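Local coordinates for protein arginine N-methyltransferase SFM1 (Saccharomyces cerevisiae, PDB 5C74) that transfers a methyl group from S-adenosyl-L-methionine to a single arginine of ribosomal protein S3, giving monomethylarginine, at residues 17-22 / 137-142; 89-94 / 145-150; 158-163 / 181-186; 166-171 / 195-200. One frame throughout, in Å; residues are numbered along the deposited sequence.

Contact 1 of 4, residues 17-22 / 137-142; sequences ILEYSQ and QMTTDT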
loop_
_atom_site.group_PDB
_atom_site.type_symbol
_atom_site.label_atom_id
_atom_site.label_comp_id
_atom_site.label_asym_id
_atom_site.label_seq_id
_atom_site.Cartn_x
_atom_site.Cartn_y
_atom_site.Cartn_z
ATOM N N ILE A 17 0.974 4.884 -4.843
ATOM C CA ILE A 17 0.068 5.313 -5.916
ATOM C C ILE A 17 0.482 6.685 -6.447
ATOM O O ILE A 17 0.487 6.922 -7.658
ATOM C CB ILE A 17 -1.393 5.350 -5.433
ATOM C CG1 ILE A 17 -1.872 3.917 -5.139
ATOM C CG2 ILE A 17 -2.296 6.026 -6.484
ATOM C CD1 ILE A 17 -3.246 3.851 -4.407
ATOM N N LEU A 18 0.853 7.586 -5.548
ATOM C CA LEU A 18 1.299 8.897 -5.993
ATOM C C LEU A 18 2.593 8.785 -6.798
ATOM O O LEU A 18 2.742 9.468 -7.822
ATOM C CB LEU A 18 1.491 9.847 -4.808
ATOM C CG LEU A 18 0.216 10.139 -4.006
ATOM C CD1 LEU A 18 0.546 11.131 -2.872
ATOM C CD2 LEU A 18 -0.859 10.709 -4.923
ATOM N N GLU A 19 3.520 7.935 -6.345
ATOM C CA GLU A 19 4.783 7.760 -7.078
ATOM C C GLU A 19 4.572 7.129 -8.439
ATOM O O GLU A 19 5.120 7.613 -9.441
ATOM C CB GLU A 19 5.777 6.934 -6.265
ATOM C CG GLU A 19 6.255 7.708 -5.035
ATOM C CD GLU A 19 7.534 7.159 -4.407
ATOM O OE1 GLU A 19 7.985 6.043 -4.780
ATOM O OE2 GLU A 19 8.089 7.875 -3.541
ATOM N N TYR A 20 3.790 6.058 -8.493
ATOM C CA TYR A 20 3.495 5.434 -9.792
ATOM C C TYR A 20 2.777 6.397 -10.737
ATOM O O TYR A 20 3.046 6.401 -11.940
ATOM C CB TYR A 20 2.650 4.166 -9.616
ATOM C CG TYR A 20 3.393 2.991 -9.013
ATOM C CD1 TYR A 20 4.771 3.033 -8.780
ATOM C CD2 TYR A 20 2.716 1.819 -8.696
ATOM C CE1 TYR A 20 5.428 1.942 -8.227
ATOM C CE2 TYR A 20 3.363 0.741 -8.147
ATOM C CZ TYR A 20 4.709 0.792 -7.923
ATOM O OH TYR A 20 5.307 -0.316 -7.378
ATOM N N SER A 21 1.853 7.200 -10.201
ATOM C CA SER A 21 1.136 8.169 -11.017
ATOM C C SER A 21 2.108 9.164 -11.624
ATOM O O SER A 21 1.975 9.526 -12.791
ATOM C CB SER A 21 0.083 8.924 -10.200
ATOM O OG SER A 21 -0.901 8.031 -9.715
ATOM N N GLN A 22 3.071 9.621 -10.823
ATOM C CA GLN A 22 4.056 10.585 -11.306
ATOM C C GLN A 22 4.910 9.961 -12.406
ATOM O O GLN A 22 5.196 10.597 -13.431
ATOM C CB GLN A 22 4.940 11.077 -10.153
ATOM C CG GLN A 22 5.972 12.123 -10.566
ATOM C CD GLN A 22 5.429 13.528 -10.545
ATOM O OE1 GLN A 22 4.209 13.749 -10.564
ATOM N NE2 GLN A 22 6.336 14.503 -10.485
ATOM N N GLN A 137 20.281 6.195 -1.803
ATOM C CA GLN A 137 18.944 5.720 -2.152
ATOM C C GLN A 137 18.046 6.841 -2.663
ATOM O O GLN A 137 18.066 7.969 -2.142
ATOM C CB GLN A 137 18.284 5.047 -0.939
ATOM C CG GLN A 137 17.024 4.269 -1.316
ATOM C CD GLN A 137 16.635 3.235 -0.278
ATOM O OE1 GLN A 137 16.507 3.544 0.909
ATOM N NE2 GLN A 137 16.448 1.994 -0.721
ATOM N N MET A 138 17.266 6.507 -3.687
ATOM C CA MET A 138 16.272 7.386 -4.285
ATOM C C MET A 138 14.900 6.742 -4.217
ATOM O O MET A 138 14.799 5.509 -4.240
ATOM C CB MET A 138 16.603 7.660 -5.762
ATOM C CG MET A 138 17.991 8.283 -6.029
ATOM S SD MET A 138 18.351 8.314 -7.838
ATOM C CE MET A 138 19.556 9.652 -7.820
ATOM N N THR A 139 13.848 7.558 -4.188
ATOM C CA THR A 139 12.513 7.039 -4.444
ATOM C C THR A 139 12.461 6.532 -5.881
ATOM O O THR A 139 13.266 6.918 -6.743
ATOM C CB THR A 139 11.390 8.092 -4.229
ATOM O OG1 THR A 139 11.521 9.152 -5.193
ATOM C CG2 THR A 139 11.446 8.683 -2.794
ATOM N N THR A 140 11.504 5.658 -6.150
ATOM C CA THR A 140 11.443 5.071 -7.472
ATOM C C THR A 140 11.198 6.122 -8.555
ATOM O O THR A 140 11.822 6.079 -9.619
ATOM C CB THR A 140 10.365 4.010 -7.531
ATOM O OG1 THR A 140 10.598 3.086 -6.470
ATOM C CG2 THR A 140 10.443 3.276 -8.869
ATOM N N ASP A 141 10.307 7.072 -8.296
ATOM C CA ASP A 141 10.054 8.107 -9.303
ATOM C C ASP A 141 11.280 8.990 -9.536
ATOM O O ASP A 141 11.521 9.430 -10.661
ATOM C CB ASP A 141 8.861 8.969 -8.917
ATOM C CG ASP A 141 9.087 9.720 -7.638
ATOM O OD1 ASP A 141 9.214 9.054 -6.590
ATOM O OD2 ASP A 141 9.126 10.968 -7.680
ATOM N N THR A 142 12.060 9.234 -8.488
ATOM C CA THR A 142 13.305 10.003 -8.634
ATOM C C THR A 142 14.335 9.213 -9.464
ATOM O O THR A 142 15.029 9.777 -10.331
ATOM C CB THR A 142 13.927 10.355 -7.270
ATOM O OG1 THR A 142 13.069 11.266 -6.570
ATOM C CG2 THR A 142 15.282 11.027 -7.483
HETATM O O HOH W 1 10.034 4.761 -3.570
HETATM O O HOH W 2 7.425 3.219 -5.816
#

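Contact 2 of 4, residues 89-94 / 145-150; sequences IDLQPE and RTTQLI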
loop_
_atom_site.group_PDB
_atom_site.type_symbol
_atom_site.label_atom_id
_atom_site.label_comp_id
_atom_site.label_asym_id
_atom_site.label_seq_id
_atom_site.Cartn_x
_atom_site.Cartn_y
_atom_site.Cartn_z
ATOM N N ILE A 89 29.533 0.391 -10.986
ATOM C CA ILE A 89 29.484 1.172 -12.215
ATOM C C ILE A 89 28.173 1.964 -12.283
ATOM O O ILE A 89 27.104 1.368 -12.299
ATOM C CB ILE A 89 29.604 0.266 -13.465
ATOM C CG1 ILE A 89 30.959 -0.452 -13.470
ATOM C CG2 ILE A 89 29.420 1.085 -14.718
ATOM C CD1 ILE A 89 31.131 -1.438 -14.604
ATOM N N ASP A 90 28.249 3.295 -12.309
ATOM C CA ASP A 90 27.046 4.111 -12.466
ATOM C C ASP A 90 26.542 4.062 -13.899
ATOM O O ASP A 90 27.330 3.995 -14.837
ATOM C CB ASP A 90 27.302 5.576 -12.095
ATOM C CG ASP A 90 27.282 5.821 -10.601
ATOM O OD1 ASP A 90 26.593 5.088 -9.861
ATOM O OD2 ASP A 90 27.979 6.759 -10.165
ATOM N N LEU A 91 25.226 4.130 -14.057
ATOM C CA LEU A 91 24.624 4.347 -15.368
ATOM C C LEU A 91 25.187 5.627 -15.965
ATOM O O LEU A 91 25.264 6.647 -15.278
ATOM C CB LEU A 91 23.102 4.440 -15.245
ATOM C CG LEU A 91 22.285 4.373 -16.531
ATOM C CD1 LEU A 91 22.354 2.967 -17.117
ATOM C CD2 LEU A 91 20.833 4.765 -16.250
ATOM N N GLN A 92 25.619 5.562 -17.223
ATOM C CA GLN A 92 26.207 6.725 -17.905
ATOM C C GLN A 92 25.465 6.987 -19.204
ATOM O O GLN A 92 24.807 6.090 -19.724
ATOM C CB GLN A 92 27.696 6.497 -18.220
ATOM C CG GLN A 92 28.619 6.480 -17.029
ATOM C CD GLN A 92 30.057 6.280 -17.464
ATOM O OE1 GLN A 92 30.501 5.153 -17.689
ATOM N NE2 GLN A 92 30.783 7.378 -17.616
ATOM N N PRO A 93 25.611 8.200 -19.769
ATOM C CA PRO A 93 24.954 8.465 -21.055
ATOM C C PRO A 93 25.324 7.471 -22.162
ATOM O O PRO A 93 24.474 7.159 -23.002
ATOM C CB PRO A 93 25.442 9.878 -21.405
ATOM C CG PRO A 93 25.660 10.513 -20.076
ATOM C CD PRO A 93 26.254 9.412 -19.230
ATOM N N GLU A 94 26.552 6.958 -22.155
ATOM C CA GLU A 94 26.960 5.995 -23.183
ATOM C C GLU A 94 26.199 4.675 -23.098
ATOM O O GLU A 94 26.168 3.917 -24.066
ATOM C CB GLU A 94 28.462 5.697 -23.106
ATOM C CG GLU A 94 29.337 6.922 -22.951
ATOM C CD GLU A 94 29.491 7.303 -21.497
ATOM O OE1 GLU A 94 30.121 6.523 -20.748
ATOM O OE2 GLU A 94 28.956 8.359 -21.102
ATOM N N ARG A 145 13.328 9.443 -12.990
ATOM C CA ARG A 145 13.658 10.761 -13.546
ATOM C C ARG A 145 15.155 10.848 -13.833
ATOM O O ARG A 145 15.579 11.362 -14.870
ATOM C CB ARG A 145 13.250 11.897 -12.599
ATOM C CG ARG A 145 13.673 13.270 -13.087
ATOM C CD ARG A 145 13.024 14.370 -12.260
ATOM N NE ARG A 145 11.601 14.413 -12.525
ATOM C CZ ARG A 145 11.073 15.089 -13.538
ATOM N NH1 ARG A 145 11.858 15.797 -14.347
ATOM N NH2 ARG A 145 9.769 15.073 -13.730
ATOM N N THR A 146 15.950 10.349 -12.901
ATOM C CA THR A 146 17.393 10.387 -13.040
ATOM C C THR A 146 17.830 9.585 -14.249
ATOM O O THR A 146 18.681 10.026 -15.018
ATOM C CB THR A 146 18.093 9.853 -11.782
ATOM O OG1 THR A 146 17.777 10.703 -10.663
ATOM C CG2 THR A 146 19.608 9.823 -11.994
ATOM N N THR A 147 17.231 8.418 -14.427
ATOM C CA THR A 147 17.591 7.576 -15.561
ATOM C C THR A 147 17.253 8.264 -16.890
ATOM O O THR A 147 18.014 8.174 -17.869
ATOM C CB THR A 147 16.893 6.211 -15.456
ATOM O OG1 THR A 147 17.391 5.531 -14.295
ATOM C CG2 THR A 147 17.199 5.374 -16.715
ATOM N N GLN A 148 16.120 8.961 -16.926
ATOM C CA GLN A 148 15.732 9.710 -18.118
ATOM C C GLN A 148 16.755 10.801 -18.439
ATOM O O GLN A 148 17.128 11.010 -19.596
ATOM C CB GLN A 148 14.338 10.325 -17.935
ATOM C CG GLN A 148 13.228 9.298 -17.905
ATOM C CD GLN A 148 12.861 8.830 -19.297
ATOM O OE1 GLN A 148 13.260 7.748 -19.727
ATOM N NE2 GLN A 148 12.113 9.652 -20.015
ATOM N N LEU A 149 17.192 11.516 -17.415
ATOM C CA LEU A 149 18.173 12.577 -17.610
ATOM C C LEU A 149 19.464 12.012 -18.203
ATOM O O LEU A 149 20.083 12.620 -19.086
ATOM C CB LEU A 149 18.454 13.289 -16.270
ATOM C CG LEU A 149 17.293 14.124 -15.707
ATOM C CD1 LEU A 149 17.544 14.540 -14.240
ATOM C CD2 LEU A 149 17.117 15.352 -16.582
ATOM N N ILE A 150 19.860 10.836 -17.727
ATOM C CA ILE A 150 21.128 10.232 -18.146
ATOM C C ILE A 150 21.020 9.625 -19.547
ATOM O O ILE A 150 21.864 9.873 -20.409
ATOM C CB ILE A 150 21.580 9.149 -17.130
ATOM C CG1 ILE A 150 21.957 9.794 -15.798
ATOM C CG2 ILE A 150 22.762 8.348 -17.642
ATOM C CD1 ILE A 150 22.175 8.771 -14.669
#

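Contact 3 of 4, residues 158-163 / 181-186; sequences EDIKFI and RYVLDK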
loop_
_atom_site.group_PDB
_atom_site.type_symbol
_atom_site.label_atom_id
_atom_site.label_comp_id
_atom_site.label_asym_id
_atom_site.label_seq_id
_atom_site.Cartn_x
_atom_site.Cartn_y
_atom_site.Cartn_z
ATOM N N GLU A 158 26.973 13.079 -12.533
ATOM C CA GLU A 158 27.682 14.101 -11.762
ATOM C C GLU A 158 27.259 15.530 -12.119
ATOM O O GLU A 158 27.600 16.477 -11.410
ATOM C CB GLU A 158 29.201 13.948 -11.941
ATOM C CG GLU A 158 29.683 14.031 -13.383
ATOM C CD GLU A 158 29.696 12.681 -14.111
ATOM O OE1 GLU A 158 28.974 11.741 -13.698
ATOM O OE2 GLU A 158 30.456 12.561 -15.100
ATOM N N ASP A 159 26.516 15.687 -13.212
ATOM C CA ASP A 159 26.031 17.000 -13.642
ATOM C C ASP A 159 24.566 17.270 -13.292
ATOM O O ASP A 159 24.057 18.369 -13.527
ATOM C CB ASP A 159 26.206 17.161 -15.144
ATOM C CG ASP A 159 27.662 17.245 -15.550
ATOM O OD1 ASP A 159 28.485 17.652 -14.709
ATOM O OD2 ASP A 159 27.972 16.893 -16.702
ATOM N N ILE A 160 23.879 16.263 -12.764
ATOM C CA ILE A 160 22.513 16.471 -12.297
ATOM C C ILE A 160 22.540 17.175 -10.945
ATOM O O ILE A 160 23.374 16.868 -10.094
ATOM C CB ILE A 160 21.745 15.139 -12.222
ATOM C CG1 ILE A 160 21.679 14.519 -13.625
ATOM C CG2 ILE A 160 20.316 15.342 -11.654
ATOM C CD1 ILE A 160 21.250 13.045 -13.643
ATOM N N LYS A 161 21.656 18.150 -10.776
ATOM C CA LYS A 161 21.538 18.858 -9.507
ATOM C C LYS A 161 20.582 18.119 -8.564
ATOM O O LYS A 161 19.385 18.015 -8.838
ATOM C CB LYS A 161 21.070 20.293 -9.749
ATOM C CG LYS A 161 22.113 21.147 -10.502
ATOM C CD LYS A 161 21.666 22.594 -10.612
ATOM C CE LYS A 161 22.680 23.418 -11.404
ATOM N NZ LYS A 161 24.074 23.098 -10.983
ATOM N N PHE A 162 21.131 17.602 -7.464
ATOM C CA PHE A 162 20.348 16.873 -6.457
ATOM C C PHE A 162 20.271 17.632 -5.135
ATOM O O PHE A 162 21.046 18.561 -4.898
ATOM C CB PHE A 162 20.948 15.489 -6.168
ATOM C CG PHE A 162 20.996 14.554 -7.348
ATOM C CD1 PHE A 162 19.840 13.934 -7.822
ATOM C CD2 PHE A 162 22.218 14.241 -7.937
ATOM C CE1 PHE A 162 19.896 13.049 -8.884
ATOM C CE2 PHE A 162 22.294 13.365 -8.993
ATOM C CZ PHE A 162 21.131 12.755 -9.482
ATOM N N ILE A 163 19.343 17.219 -4.271
ATOM C CA ILE A 163 19.386 17.578 -2.859
ATOM C C ILE A 163 19.282 16.275 -2.070
ATOM O O ILE A 163 18.475 15.411 -2.393
ATOM C CB ILE A 163 18.257 18.562 -2.441
ATOM C CG1 ILE A 163 18.381 18.926 -0.956
ATOM C CG2 ILE A 163 16.857 18.005 -2.740
ATOM C CD1 ILE A 163 17.563 20.141 -0.555
ATOM N N ARG A 181 17.796 10.939 -1.899
ATOM C CA ARG A 181 18.358 11.927 -2.784
ATOM C C ARG A 181 17.285 12.264 -3.809
ATOM O O ARG A 181 16.718 11.353 -4.420
ATOM C CB ARG A 181 19.618 11.374 -3.456
ATOM C CG ARG A 181 20.113 12.195 -4.637
ATOM C CD ARG A 181 21.477 11.665 -5.102
ATOM N NE ARG A 181 22.532 12.032 -4.163
ATOM C CZ ARG A 181 23.749 11.491 -4.131
ATOM N NH1 ARG A 181 24.087 10.513 -4.971
ATOM N NH2 ARG A 181 24.629 11.926 -3.231
ATOM N N TYR A 182 16.995 13.557 -3.982
ATOM C CA TYR A 182 15.976 13.999 -4.940
ATOM C C TYR A 182 16.572 14.883 -6.032
ATOM O O TYR A 182 17.558 15.579 -5.802
ATOM C CB TYR A 182 14.862 14.783 -4.242
ATOM C CG TYR A 182 13.988 13.980 -3.306
ATOM C CD1 TYR A 182 14.378 13.754 -1.992
ATOM C CD2 TYR A 182 12.763 13.467 -3.727
ATOM C CE1 TYR A 182 13.572 13.029 -1.111
ATOM C CE2 TYR A 182 11.946 12.741 -2.852
ATOM C CZ TYR A 182 12.362 12.528 -1.550
ATOM O OH TYR A 182 11.565 11.813 -0.675
ATOM N N VAL A 183 15.950 14.882 -7.205
ATOM C CA VAL A 183 16.340 15.806 -8.274
ATOM C C VAL A 183 15.744 17.173 -7.967
ATOM O O VAL A 183 14.593 17.260 -7.539
ATOM C CB VAL A 183 15.838 15.316 -9.663
ATOM C CG1 VAL A 183 16.141 16.353 -10.752
ATOM C CG2 VAL A 183 16.467 13.964 -10.005
ATOM N N LEU A 184 16.522 18.232 -8.179
ATOM C CA LEU A 184 16.033 19.588 -7.987
ATOM C C LEU A 184 15.324 20.128 -9.220
ATOM O O LEU A 184 15.756 19.868 -10.351
ATOM C CB LEU A 184 17.190 20.510 -7.637
ATOM C CG LEU A 184 17.734 20.315 -6.222
ATOM C CD1 LEU A 184 18.978 21.157 -6.035
ATOM C CD2 LEU A 184 16.659 20.692 -5.188
ATOM N N ASP A 185 14.263 20.902 -9.006
ATOM C CA ASP A 185 13.678 21.666 -10.103
ATOM C C ASP A 185 14.477 22.952 -10.288
ATOM O O ASP A 185 15.472 23.182 -9.594
ATOM C CB ASP A 185 12.177 21.945 -9.876
ATOM C CG ASP A 185 11.881 22.869 -8.678
ATOM O OD1 ASP A 185 12.756 23.629 -8.209
ATOM O OD2 ASP A 185 10.717 22.840 -8.219
ATOM N N LYS A 186 14.047 23.799 -11.214
ATOM C CA LYS A 186 14.846 24.966 -11.562
ATOM C C LYS A 186 14.678 26.097 -10.554
ATOM O O LYS A 186 15.297 27.146 -10.686
ATOM C CB LYS A 186 14.501 25.428 -12.979
ATOM C CG LYS A 186 14.855 24.369 -14.035
ATOM C CD LYS A 186 14.634 24.843 -15.476
ATOM C CE LYS A 186 14.836 23.684 -16.449
ATOM N NZ LYS A 186 14.659 24.079 -17.884
HETATM O O HOH W 3 18.383 19.036 -11.391
#

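Contact 4 of 4, residues 166-171 / 195-200; sequences PEFRFN and GMLDLI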
loop_
_atom_site.group_PDB
_atom_site.type_symbol
_atom_site.label_atom_id
_atom_site.label_comp_id
_atom_site.label_asym_id
_atom_site.label_seq_id
_atom_site.Cartn_x
_atom_site.Cartn_y
_atom_site.Cartn_z
ATOM N N PRO A 166 16.212 16.110 1.945
ATOM C CA PRO A 166 15.544 17.392 2.164
ATOM C C PRO A 166 14.675 17.352 3.402
ATOM O O PRO A 166 14.145 16.297 3.749
ATOM C CB PRO A 166 14.677 17.553 0.928
ATOM C CG PRO A 166 14.390 16.135 0.496
ATOM C CD PRO A 166 15.696 15.424 0.750
ATOM N N GLU A 167 14.538 18.492 4.058
ATOM C CA GLU A 167 13.664 18.598 5.218
ATOM C C GLU A 167 12.516 19.540 4.880
ATOM O O GLU A 167 12.742 20.626 4.338
ATOM C CB GLU A 167 14.450 19.105 6.435
ATOM C CG GLU A 167 13.623 19.264 7.698
ATOM C CD GLU A 167 14.449 19.792 8.866
ATOM O OE1 GLU A 167 14.745 19.007 9.789
ATOM O OE2 GLU A 167 14.804 20.990 8.858
ATOM N N PHE A 168 11.292 19.121 5.181
ATOM C CA PHE A 168 10.110 19.927 4.910
ATOM C C PHE A 168 9.499 20.417 6.217
ATOM O O PHE A 168 8.999 19.619 6.998
ATOM C CB PHE A 168 9.095 19.122 4.108
ATOM C CG PHE A 168 9.644 18.598 2.809
ATOM C CD1 PHE A 168 9.634 19.385 1.662
ATOM C CD2 PHE A 168 10.204 17.337 2.747
ATOM C CE1 PHE A 168 10.150 18.902 0.458
ATOM C CE2 PHE A 168 10.725 16.846 1.562
ATOM C CZ PHE A 168 10.703 17.637 0.409
ATOM N N ARG A 169 9.551 21.725 6.444
ATOM C CA ARG A 169 9.048 22.319 7.687
ATOM C C ARG A 169 7.590 22.774 7.542
ATOM O O ARG A 169 7.247 23.464 6.584
ATOM C CB ARG A 169 9.942 23.502 8.110
ATOM C CG ARG A 169 9.525 24.119 9.453
ATOM C CD ARG A 169 10.651 24.858 10.165
ATOM N NE ARG A 169 11.663 23.957 10.717
ATOM C CZ ARG A 169 11.492 23.191 11.792
ATOM N NH1 ARG A 169 10.331 23.173 12.437
ATOM N NH2 ARG A 169 12.480 22.413 12.208
ATOM N N PHE A 170 6.738 22.391 8.491
ATOM C CA PHE A 170 5.313 22.738 8.433
ATOM C C PHE A 170 4.911 23.740 9.516
ATOM O O PHE A 170 3.865 24.380 9.421
ATOM C CB PHE A 170 4.463 21.475 8.536
ATOM C CG PHE A 170 4.828 20.435 7.515
ATOM C CD1 PHE A 170 4.574 20.657 6.170
ATOM C CD2 PHE A 170 5.452 19.255 7.892
ATOM C CE1 PHE A 170 4.927 19.725 5.218
ATOM C CE2 PHE A 170 5.805 18.310 6.946
ATOM C CZ PHE A 170 5.538 18.545 5.605
ATOM N N ASN A 171 5.747 23.860 10.542
ATOM C CA ASN A 171 5.630 24.927 11.537
ATOM C C ASN A 171 6.892 24.961 12.386
ATOM O O ASN A 171 7.825 24.197 12.144
ATOM C CB ASN A 171 4.385 24.763 12.420
ATOM C CG ASN A 171 4.343 23.435 13.146
ATOM O OD1 ASN A 171 5.124 23.188 14.064
ATOM N ND2 ASN A 171 3.407 22.576 12.752
ATOM N N GLY A 195 0.907 15.677 -4.981
ATOM C CA GLY A 195 0.221 15.162 -3.811
ATOM C C GLY A 195 1.117 14.652 -2.693
ATOM O O GLY A 195 0.645 14.452 -1.574
ATOM N N MET A 196 2.394 14.416 -2.973
ATOM C CA MET A 196 3.260 13.822 -1.940
ATOM C C MET A 196 3.537 14.784 -0.782
ATOM O O MET A 196 3.502 14.380 0.384
ATOM C CB MET A 196 4.589 13.341 -2.529
ATOM C CG MET A 196 5.475 12.601 -1.486
ATOM S SD MET A 196 4.790 11.016 -0.902
ATOM C CE MET A 196 5.048 9.994 -2.353
ATOM N N LEU A 197 3.808 16.054 -1.076
ATOM C CA LEU A 197 4.059 16.995 0.027
ATOM C C LEU A 197 2.816 17.102 0.915
ATOM O O LEU A 197 2.920 17.181 2.155
ATOM C CB LEU A 197 4.468 18.371 -0.495
ATOM C CG LEU A 197 4.878 19.386 0.583
ATOM C CD1 LEU A 197 5.974 18.809 1.482
ATOM C CD2 LEU A 197 5.336 20.693 -0.046
ATOM N N ASP A 198 1.638 17.094 0.291
ATOM C CA ASP A 198 0.388 17.065 1.050
ATOM C C ASP A 198 0.312 15.844 1.954
ATOM O O ASP A 198 -0.136 15.943 3.096
ATOM C CB ASP A 198 -0.837 17.064 0.129
ATOM C CG ASP A 198 -1.140 18.431 -0.443
ATOM O OD1 ASP A 198 -0.518 19.421 -0.003
ATOM O OD2 ASP A 198 -1.998 18.506 -1.345
ATOM N N LEU A 199 0.716 14.689 1.430
ATOM C CA LEU A 199 0.693 13.454 2.220
ATOM C C LEU A 199 1.683 13.558 3.388
ATOM O O LEU A 199 1.395 13.118 4.502
ATOM C CB LEU A 199 1.030 12.251 1.341
ATOM C CG LEU A 199 0.611 10.867 1.822
ATOM C CD1 LEU A 199 -0.914 10.791 1.925
ATOM C CD2 LEU A 199 1.142 9.786 0.894
ATOM N N ILE A 200 2.846 14.143 3.127
ATOM C CA ILE A 200 3.841 14.321 4.189
ATOM C C ILE A 200 3.284 15.245 5.268
ATOM O O ILE A 200 3.426 14.987 6.477
ATOM C CB ILE A 200 5.165 14.884 3.644
ATOM C CG1 ILE A 200 5.814 13.873 2.696
ATOM C CG2 ILE A 200 6.129 15.181 4.803
ATOM C CD1 ILE A 200 7.040 14.424 1.949
#

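Contact 1 of 4, residues 17-22 / 137-142
The carboxylates of Glu19 and Asp141 meet face to oxygen, with their planes 52° apart. Asp141 OD1 lies over one face of the Glu19 group, 3.3 Å from Glu19 CD. Thr139 comes in from the far end of the glutamate, its CB 3.4 Å from Glu19 OE2. Above the Asp141 plane, Thr139 OG1 donates to Asp141 OD1 at 2.7 Å. This bond ties the aspartate to its helix N-cap. The first torsion of Asp141 (chi1 63°) sets CG between the backbone N and the carbonyl carbon, within range of that hydroxyl. Glu19 makes no direct hydrogen bond to 137-142. Water 1 donates to Glu19 OE1 at 2.7 Å and accepts from Thr140 N. Water 2 also donates to Glu19 OE1. Glu19 OE2 and Asp141 OD1, both acceptors, are 3.5 Å apart, and the N-H groups of the helix start may partly offset the charges. Glu206, a tag residue of the second subunit, adds another carboxylate near Glu19 OE2. A leucine at Glu19 would probably cost both waters this acceptor and break the water bridge to Thr140 N. Thr139 is the N-cap of helix 140-151, and helix 14-27 packs on that first turn through Glu19.

Contact 2 of 4, residues 89-94 / 145-150
Leu91 and Ile150 cross at a slant, and Leu91 meets Thr147 at about a right angle. Leu91 CG stands anti to the backbone N (chi1 -168°), which carries the branched end over to helix 140-151. There Leu91 CD2 rests 3.7 Å from Thr147 CG2, methyl against methyl. The hydroxyl of Thr147 is turned to its own helix and bonds to Ala143 O. Ile150 works with two branches. Its CG2, anti to the backbone N, presses on the backbone of the loop, with Gln92 C 3.4 Å from Ile150 CG2. Its other arm ends at CD1, which lies 3.8 Å from Leu91 O. The ring of Pro93 slants across the same isoleucine, with Pro93 CD 4.0 Å from Ile150 CG2. Pro93 CA also makes a CH contact to Ile150 O at 3.5 Å, with an angle of 138° at the hydrogen. Leu133 touches both Leu91 and Thr147 from outside the two segments. No conventional hydrogen bond joins the loop to the helix. The loop's polar ties lie elsewhere: Asp90 forms a salt bridge with Arg132. The chemistry here is therefore that of close apolar packing plus one weak CH contact, and the fit depends on shape more than on directed bonds.

Contact 3 of 4, residues 158-163 / 181-186
A short antiparallel pairing joins strand 162-169 to strand 181-183 in a three-stranded sheet. Ile163 and Tyr182 form a hydrogen-bonded pair. Tyr182 N donates to Ile163 O at 2.9 Å, nearly straight at 176°, and Ile163 N donates back to Tyr182 O. Phe162 and Val183 form the next, non-hydrogen-bonded pair. Beyond it Leu184 N donates to Lys161 O at 2.9 Å. Water 3 then donates both to Lys161 O and to Leu184 O. One cluster is built round the Phe162 ring. Arg181 CD lies over one face, 3.9 Å from the ring centroid, in a CH-pi contact. Ile160 CG2 lies against the opposite face, toward its rim. Arg181 CG is anti to the backbone N (chi1 167°), and an extended chi2 lays CG and CD along the ring; the bend at chi3 then sends NE off to Asp164. Val183 CG2 touches Phe162 CE1 at 3.7 Å from an oblique direction. An alanine at Phe162 would probably open a gap between Arg181 and Ile160 and deprive Val183 CG2 of its aromatic neighbour. In a second cluster, Ile163 CG2 meets Leu184 CD2 at 3.6 Å, the two side chains crossing at about a right angle. The whole is typical of an outer strand paired with the middle strand of a small antiparallel sheet, whose outer strand, 181-183, packs on helix 140-151.

Contact 4 of 4, residues 166-171 / 195-200
Phe170 and Ile200 make the tight part of this contact. Ile200 CG2 touches the rim of the phenylalanine ring near its plane, 3.5 Å from Phe170 CZ. The two side chains cross at about a right angle. Ile200 CG2 lies anti to the backbone N, and this turns that methyl to the ring while CD1 goes the other way, toward Phe168. Phe170 is also backed by its own chain: Phe168 O sits over one ring face, toward the rim, 3.4 Å above the plane. Leu197 bridges the two rings with a single methyl. Leu197 CD1 is 3.7 Å from Phe168 CD1 and approaches that ring obliquely. The same methyl reaches the Phe170 rim, at 4.0 Å from Phe170 CE1. The packing grows slack between Phe168 and Ile200, where CD2 of Phe168 and CD1 of Ile200 stand 4.4 Å apart. Leu197 itself is largely solvent-exposed. The other side of the strand carries exposed polar residues, Glu167, Arg169 and Asn171. There Arg169 NH1 donates to Asn171 O at 2.7 Å, in both the guanidinium and the carbonyl plane. No hydrogen bond crosses between the segments. Phe170 and Asn171 together face Glu174 in a classic beta bulge; Glu174 holds nickel with the tag histidines His208 and His210. Helix 196-205 thus lies against strand 162-169 beside strand 174-177, whose Thr176 touches Phe170 and Ile200. Helix 14-27 meets this helix through Met196, and the tag residue Leu205 of the second subunit packs on Ile200.

In the fold
Helix 140-151 carries contacts 1 and 2, whose centres are 17 Å apart; Met138 CE touches Thr146 OG1 between them. Contact 3 adds the small antiparallel sheet: Thr146 OG1 is 3.6 Å from Val183 CG2, and Gln137 O probably accepts from Arg181 N at 3.0 Å. Contact 4 uses the far end of the same middle strand, and Tyr182 CD1 meets Pro166 CG at 3.4 Å. Leu18 CD1 reaches Gly195 O, closing the path to contact 1. Contacts 1 and 4 also touch the second subunit. Nickel, bound largely by tag histidines and no mark of the methyl-transfer site, lies about 8 Å from the Ile200 side chain. No cofactor is bound, so distances to that site cannot be given.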